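Local coordinates for Glyco_hydro_cc domain-containing protein (Trichoderma gamsii, PDB 6UBD) that probably binds beta-1,3-glucan oligosaccharides as a member of subgroup VII of glycoside hydrolase family 128, at residues I118-A132 with W154-W167. Numbering follows the deposited sequence.
Sequences IDVNTGVSLWNSLIA and WLKQFNQQQLTKSW
Trp127 NE1 donates to Lys165 O at 2.8 Å, nearly straight at 164°, with the carbonyl oxygen in the plane of the indole. Trp154 NE1 reaches Ile118 O, also at 2.8 Å but less straight, holding the turn that leads into helix 120-136. Asn128 suits its place because an amide can both give and accept: ND2 donates to Gln162 O, 3.1 Å away and within the amide plane, while OD1 takes the N-H of Thr164 at 2.9 Å from above its carbonyl plane. Both ends being used, the amide's rotation is fixed.

Apolar contacts fill the space between. Phe158 is a knob among Val120, Gly123, Val124 and Trp127, its edge facing Trp127 with planes at 81°, a T-shaped pair. With CG anti to the backbone N (chi1 -180°), Trp127 extends its indole across the interface, where CZ of Phe158 meets one face and Ile131 CG2, four residues on, the other. Gly123 lets the rings of Trp154 and Phe158 come close to the helix; a beta carbon would run into Trp154. Branched Val120 serves two partners, CG2 sitting over the five-membered ring of Trp154 as a CH-pi contact, 3.7 Å from its centroid, and CG1 lying against Phe158 CA. A leucine in place of Trp127 would probably leave Lys165 O without its indole donor and Phe158 without the ring face it abuts.

Helix 120-136 meets helix 154-159 and the following loop beside strand 140-142, where Trp127 packs on Leu141, consistent with a (beta/alpha)8-type barrel. Side-chain bonds to three backbone carbonyls and one N-H lie at the two ends of an aromatic and aliphatic centre, implying that the loop is held by the three bonds of Trp127 and Asn128 together with apolar contacts.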
loop_
_atom_site.group_PDB
_atom_site.type_symbol
_atom_site.label_atom_id
_atom_site.label_comp_id
_atom_site.label_asym_id
_atom_site.label_seq_id
_atom_site.Cartn_x
_atom_site.Cartn_y
_atom_site.Cartn_z
ATOM N N ILE A 118 8.041 14.899 -3.767
ATOM C CA ILE A 118 7.517 15.919 -4.719
ATOM C C ILE A 118 6.567 16.841 -3.963
ATOM O O ILE A 118 5.802 16.355 -3.068
ATOM C CB ILE A 118 6.846 15.300 -5.976
ATOM C CG1 ILE A 118 5.728 14.281 -5.659
ATOM C CG2 ILE A 118 7.928 14.693 -6.905
ATOM C CD1 ILE A 118 4.945 13.821 -6.909
ATOM N N ASP A 119 6.498 18.103 -4.409
ATOM C CA ASP A 119 5.535 19.031 -3.790
ATOM C C ASP A 119 4.107 18.803 -4.316
ATOM O O ASP A 119 3.895 18.076 -5.294
ATOM C CB ASP A 119 6.016 20.462 -3.862
ATOM C CG ASP A 119 6.181 21.021 -5.243
ATOM O OD1 ASP A 119 5.550 20.508 -6.177
ATOM O OD2 ASP A 119 6.817 22.101 -5.357
ATOM N N VAL A 120 3.153 19.461 -3.670
ATOM C CA VAL A 120 1.721 19.337 -4.037
ATOM C C VAL A 120 1.491 19.800 -5.461
ATOM O O VAL A 120 0.787 19.123 -6.251
ATOM C CB VAL A 120 0.795 20.049 -3.049
ATOM C CG1 VAL A 120 -0.616 20.252 -3.599
ATOM C CG2 VAL A 120 0.762 19.268 -1.754
ATOM N N ASN A 121 2.109 20.932 -5.886
ATOM C CA ASN A 121 1.942 21.457 -7.249
ATOM C C ASN A 121 2.375 20.391 -8.271
ATOM O O ASN A 121 1.668 20.165 -9.285
ATOM C CB ASN A 121 2.745 22.768 -7.361
ATOM C CG ASN A 121 2.770 23.372 -8.738
ATOM O OD1 ASN A 121 1.716 23.744 -9.146
ATOM N ND2 ASN A 121 3.938 23.372 -9.383
ATOM N N THR A 122 3.546 19.794 -8.066
ATOM C CA THR A 122 4.051 18.756 -8.977
ATOM C C THR A 122 3.130 17.512 -8.970
ATOM O O THR A 122 2.792 16.959 -10.019
ATOM C CB THR A 122 5.483 18.407 -8.560
ATOM O OG1 THR A 122 6.258 19.618 -8.645
ATOM C CG2 THR A 122 6.097 17.311 -9.403
ATOM N N GLY A 123 2.652 17.123 -7.787
ATOM C CA GLY A 123 1.674 16.058 -7.677
ATOM C C GLY A 123 0.386 16.257 -8.454
ATOM O O GLY A 123 -0.120 15.337 -9.076
ATOM N N VAL A 124 -0.154 17.463 -8.344
ATOM C CA VAL A 124 -1.407 17.786 -9.086
ATOM C C VAL A 124 -1.215 17.635 -10.614
ATOM O O VAL A 124 -2.056 16.991 -11.294
ATOM C CB VAL A 124 -1.862 19.231 -8.790
ATOM C CG1 VAL A 124 -2.935 19.699 -9.746
ATOM C CG2 VAL A 124 -2.296 19.359 -7.313
ATOM N N SER A 125 -0.061 18.098 -11.114
ATOM C CA SER A 125 0.194 18.036 -12.569
ATOM C C SER A 125 0.303 16.581 -13.037
ATOM O O SER A 125 -0.316 16.174 -14.063
ATOM C CB SER A 125 1.464 18.785 -12.922
ATOM O OG SER A 125 1.706 18.755 -14.338
ATOM N N LEU A 126 1.002 15.742 -12.260
ATOM C CA LEU A 126 1.157 14.295 -12.612
ATOM C C LEU A 126 -0.181 13.588 -12.478
ATOM O O LEU A 126 -0.528 12.743 -13.341
ATOM C CB LEU A 126 2.202 13.644 -11.706
ATOM C CG LEU A 126 3.648 14.081 -11.907
ATOM C CD1 LEU A 126 4.465 13.826 -10.640
ATOM C CD2 LEU A 126 4.250 13.362 -13.128
ATOM N N TRP A 127 -0.926 13.877 -11.432
ATOM C CA TRP A 127 -2.226 13.211 -11.197
ATOM C C TRP A 127 -3.153 13.536 -12.375
ATOM O O TRP A 127 -3.740 12.600 -12.998
ATOM C CB TRP A 127 -2.848 13.673 -9.865
ATOM C CG TRP A 127 -4.166 13.037 -9.557
ATOM C CD1 TRP A 127 -5.416 13.421 -9.955
ATOM C CD2 TRP A 127 -4.389 11.846 -8.774
ATOM N NE1 TRP A 127 -6.398 12.560 -9.502
ATOM C CE2 TRP A 127 -5.778 11.627 -8.698
ATOM C CE3 TRP A 127 -3.550 11.011 -8.004
ATOM C CZ2 TRP A 127 -6.331 10.516 -8.026
ATOM C CZ3 TRP A 127 -4.090 9.899 -7.327
ATOM C CH2 TRP A 127 -5.473 9.686 -7.322
ATOM N N ASN A 128 -3.316 14.820 -12.727
ATOM C CA ASN A 128 -4.266 15.182 -13.786
ATOM C C ASN A 128 -3.767 14.662 -15.136
ATOM O O ASN A 128 -4.610 14.317 -16.022
ATOM C CB ASN A 128 -4.484 16.714 -13.830
ATOM C CG ASN A 128 -5.338 17.226 -12.687
ATOM O OD1 ASN A 128 -6.050 16.424 -12.044
ATOM N ND2 ASN A 128 -5.211 18.539 -12.422
ATOM N N SER A 129 -2.463 14.629 -15.407
ATOM C CA SER A 129 -1.967 14.241 -16.768
ATOM C C SER A 129 -2.032 12.722 -16.968
ATOM O O SER A 129 -2.300 12.258 -18.086
ATOM C CB SER A 129 -0.511 14.685 -16.876
ATOM O OG SER A 129 0.121 14.263 -18.074
ATOM N N LEU A 130 -1.683 11.923 -15.916
ATOM C CA LEU A 130 -1.462 10.453 -16.026
ATOM C C LEU A 130 -2.455 9.578 -15.237
ATOM O O LEU A 130 -2.766 8.477 -15.747
ATOM C CB LEU A 130 -0.023 10.135 -15.654
ATOM C CG LEU A 130 1.074 10.726 -16.517
ATOM C CD1 LEU A 130 2.457 10.502 -15.970
ATOM C CD2 LEU A 130 1.004 10.168 -17.917
ATOM N N ILE A 131 -2.913 10.019 -14.066
ATOM C CA ILE A 131 -3.745 9.107 -13.226
ATOM C C ILE A 131 -5.229 9.334 -13.476
ATOM O O ILE A 131 -5.953 8.361 -13.782
ATOM C CB ILE A 131 -3.374 9.289 -11.730
ATOM C CG1 ILE A 131 -1.890 8.946 -11.516
ATOM C CG2 ILE A 131 -4.340 8.451 -10.858
ATOM C CD1 ILE A 131 -1.362 9.128 -10.135
ATOM N N ALA A 132 -5.699 10.595 -13.491
ATOM C CA ALA A 132 -7.135 10.839 -13.726
ATOM C C ALA A 132 -7.645 10.252 -15.055
ATOM O O ALA A 132 -8.736 9.687 -15.030
ATOM C CB ALA A 132 -7.487 12.293 -13.585
ATOM N N TRP A 154 0.417 17.052 3.615
ATOM C CA TRP A 154 0.517 17.092 2.132
ATOM C C TRP A 154 -0.829 16.705 1.495
ATOM O O TRP A 154 -1.230 17.373 0.516
ATOM C CB TRP A 154 1.720 16.156 1.735
ATOM C CG TRP A 154 2.141 16.179 0.293
ATOM C CD1 TRP A 154 3.320 16.713 -0.156
ATOM C CD2 TRP A 154 1.500 15.597 -0.867
ATOM N NE1 TRP A 154 3.453 16.527 -1.514
ATOM C CE2 TRP A 154 2.359 15.855 -1.962
ATOM C CE3 TRP A 154 0.321 14.871 -1.130
ATOM C CZ2 TRP A 154 2.043 15.492 -3.273
ATOM C CZ3 TRP A 154 -0.006 14.499 -2.418
ATOM C CH2 TRP A 154 0.871 14.799 -3.479
ATOM N N LEU A 155 -1.433 15.572 1.927
ATOM C CA LEU A 155 -2.657 15.089 1.277
ATOM C C LEU A 155 -3.779 16.100 1.571
ATOM O O LEU A 155 -4.650 16.269 0.714
ATOM C CB LEU A 155 -2.987 13.680 1.787
ATOM C CG LEU A 155 -4.074 12.965 0.967
ATOM C CD1 LEU A 155 -3.628 12.727 -0.485
ATOM C CD2 LEU A 155 -4.450 11.651 1.600
ATOM N N LYS A 156 -3.760 16.751 2.691
ATOM C CA LYS A 156 -4.836 17.731 3.005
ATOM C C LYS A 156 -4.812 18.892 2.008
ATOM O O LYS A 156 -5.898 19.312 1.520
ATOM C CB LYS A 156 -4.682 18.193 4.470
ATOM C CG LYS A 156 -5.810 19.097 4.899
ATOM C CD LYS A 156 -5.853 19.318 6.354
ATOM C CE LYS A 156 -6.266 18.037 7.029
ATOM N NZ LYS A 156 -6.278 18.179 8.506
ATOM N N GLN A 157 -3.600 19.327 1.666
ATOM C CA GLN A 157 -3.413 20.413 0.688
ATOM C C GLN A 157 -3.741 19.882 -0.720
ATOM O O GLN A 157 -4.463 20.586 -1.496
ATOM C CB GLN A 157 -1.996 20.943 0.859
ATOM C CG GLN A 157 -1.727 22.161 -0.044
ATOM C CD GLN A 157 -2.506 23.385 0.404
ATOM O OE1 GLN A 157 -2.760 23.590 1.593
ATOM N NE2 GLN A 157 -2.869 24.244 -0.528
ATOM N N PHE A 158 -3.281 18.679 -1.082
ATOM C CA PHE A 158 -3.531 18.094 -2.424
ATOM C C PHE A 158 -5.038 17.988 -2.633
ATOM O O PHE A 158 -5.540 18.268 -3.730
ATOM C CB PHE A 158 -2.837 16.710 -2.443
ATOM C CG PHE A 158 -2.990 15.924 -3.724
ATOM C CD1 PHE A 158 -2.251 16.217 -4.853
ATOM C CD2 PHE A 158 -3.850 14.845 -3.796
ATOM C CE1 PHE A 158 -2.367 15.464 -6.006
ATOM C CE2 PHE A 158 -3.958 14.065 -4.941
ATOM C CZ PHE A 158 -3.229 14.398 -6.078
ATOM N N ASN A 159 -5.778 17.545 -1.626
ATOM C CA ASN A 159 -7.245 17.311 -1.697
ATOM C C ASN A 159 -8.016 18.619 -1.946
ATOM O O ASN A 159 -9.168 18.519 -2.416
ATOM C CB ASN A 159 -7.725 16.687 -0.394
ATOM C CG ASN A 159 -9.187 16.301 -0.411
ATOM O OD1 ASN A 159 -9.587 15.530 -1.295
ATOM N ND2 ASN A 159 -9.947 16.709 0.605
ATOM N N GLN A 160 -7.426 19.771 -1.655
ATOM C CA GLN A 160 -8.062 21.085 -1.864
ATOM C C GLN A 160 -7.745 21.628 -3.257
ATOM O O GLN A 160 -8.254 22.743 -3.622
ATOM C CB GLN A 160 -7.694 22.110 -0.784
ATOM C CG GLN A 160 -8.338 21.852 0.577
ATOM C CD GLN A 160 -9.845 21.763 0.530
ATOM O OE1 GLN A 160 -10.529 22.674 0.066
ATOM N NE2 GLN A 160 -10.321 20.665 1.107
ATOM N N GLN A 161 -6.998 20.947 -4.094
ATOM C CA GLN A 161 -6.616 21.441 -5.428
ATOM C C GLN A 161 -7.631 21.000 -6.471
ATOM O O GLN A 161 -8.505 20.137 -6.234
ATOM C CB GLN A 161 -5.245 20.863 -5.768
ATOM C CG GLN A 161 -4.173 21.212 -4.770
ATOM C CD GLN A 161 -4.118 22.677 -4.439
ATOM O OE1 GLN A 161 -4.195 23.040 -3.236
ATOM N NE2 GLN A 161 -4.035 23.538 -5.417
ATOM N N GLN A 162 -7.512 21.530 -7.680
ATOM C CA GLN A 162 -8.395 21.211 -8.827
ATOM C C GLN A 162 -7.882 19.913 -9.470
ATOM O O GLN A 162 -6.857 19.947 -10.182
ATOM C CB GLN A 162 -8.497 22.394 -9.768
ATOM C CG GLN A 162 -9.339 22.128 -10.997
ATOM C CD GLN A 162 -9.602 23.360 -11.854
ATOM O OE1 GLN A 162 -8.915 24.385 -11.777
ATOM N NE2 GLN A 162 -10.629 23.263 -12.653
ATOM N N LEU A 163 -8.535 18.809 -9.160
ATOM C CA LEU A 163 -8.210 17.489 -9.713
ATOM C C LEU A 163 -9.292 17.169 -10.736
ATOM O O LEU A 163 -10.469 17.270 -10.401
ATOM C CB LEU A 163 -8.100 16.421 -8.616
ATOM C CG LEU A 163 -7.121 16.690 -7.474
ATOM C CD1 LEU A 163 -7.111 15.558 -6.475
ATOM C CD2 LEU A 163 -5.708 16.905 -7.998
ATOM N N THR A 164 -8.927 16.655 -11.873
ATOM C CA THR A 164 -9.950 16.357 -12.911
ATOM C C THR A 164 -10.903 15.250 -12.481
ATOM O O THR A 164 -12.112 15.252 -12.806
ATOM C CB THR A 164 -9.282 16.202 -14.282
ATOM O OG1 THR A 164 -8.366 15.128 -14.355
ATOM C CG2 THR A 164 -8.473 17.425 -14.611
ATOM N N LYS A 165 -10.372 14.304 -11.730
ATOM C CA LYS A 165 -11.104 13.235 -10.980
ATOM C C LYS A 165 -10.393 13.019 -9.648
ATOM O O LYS A 165 -9.178 12.967 -9.682
ATOM C CB LYS A 165 -11.190 11.987 -11.866
ATOM C CG LYS A 165 -12.304 11.062 -11.399
ATOM C CD LYS A 165 -12.519 9.796 -12.178
ATOM C CE LYS A 165 -13.729 9.056 -11.590
ATOM N NZ LYS A 165 -14.083 7.851 -12.332
ATOM N N SER A 166 -11.177 12.987 -8.588
ATOM C CA SER A 166 -10.617 12.630 -7.248
ATOM C C SER A 166 -10.429 11.112 -7.120
ATOM O O SER A 166 -10.753 10.319 -8.024
ATOM C CB SER A 166 -11.429 13.223 -6.150
ATOM O OG SER A 166 -10.790 13.062 -4.891
ATOM N N TRP A 167 -9.870 10.681 -5.992
ATOM C CA TRP A 167 -9.652 9.244 -5.714
ATOM C C TRP A 167 -10.923 8.579 -5.181
ATOM O O TRP A 167 -11.845 9.180 -4.675
ATOM C CB TRP A 167 -8.478 9.024 -4.773
ATOM C CG TRP A 167 -8.553 9.619 -3.406
ATOM C CD1 TRP A 167 -9.014 8.991 -2.287
ATOM C CD2 TRP A 167 -8.014 10.872 -2.988
ATOM N NE1 TRP A 167 -8.827 9.798 -1.201
ATOM C CE2 TRP A 167 -8.209 10.960 -1.585
ATOM C CE3 TRP A 167 -7.427 11.953 -3.679
ATOM C CZ2 TRP A 167 -7.792 12.084 -0.876
ATOM C CZ3 TRP A 167 -6.998 13.025 -2.944
ATOM C CH2 TRP A 167 -7.159 13.065 -1.558
HETATM O O HOH W 1 -7.168 14.947 -16.432
#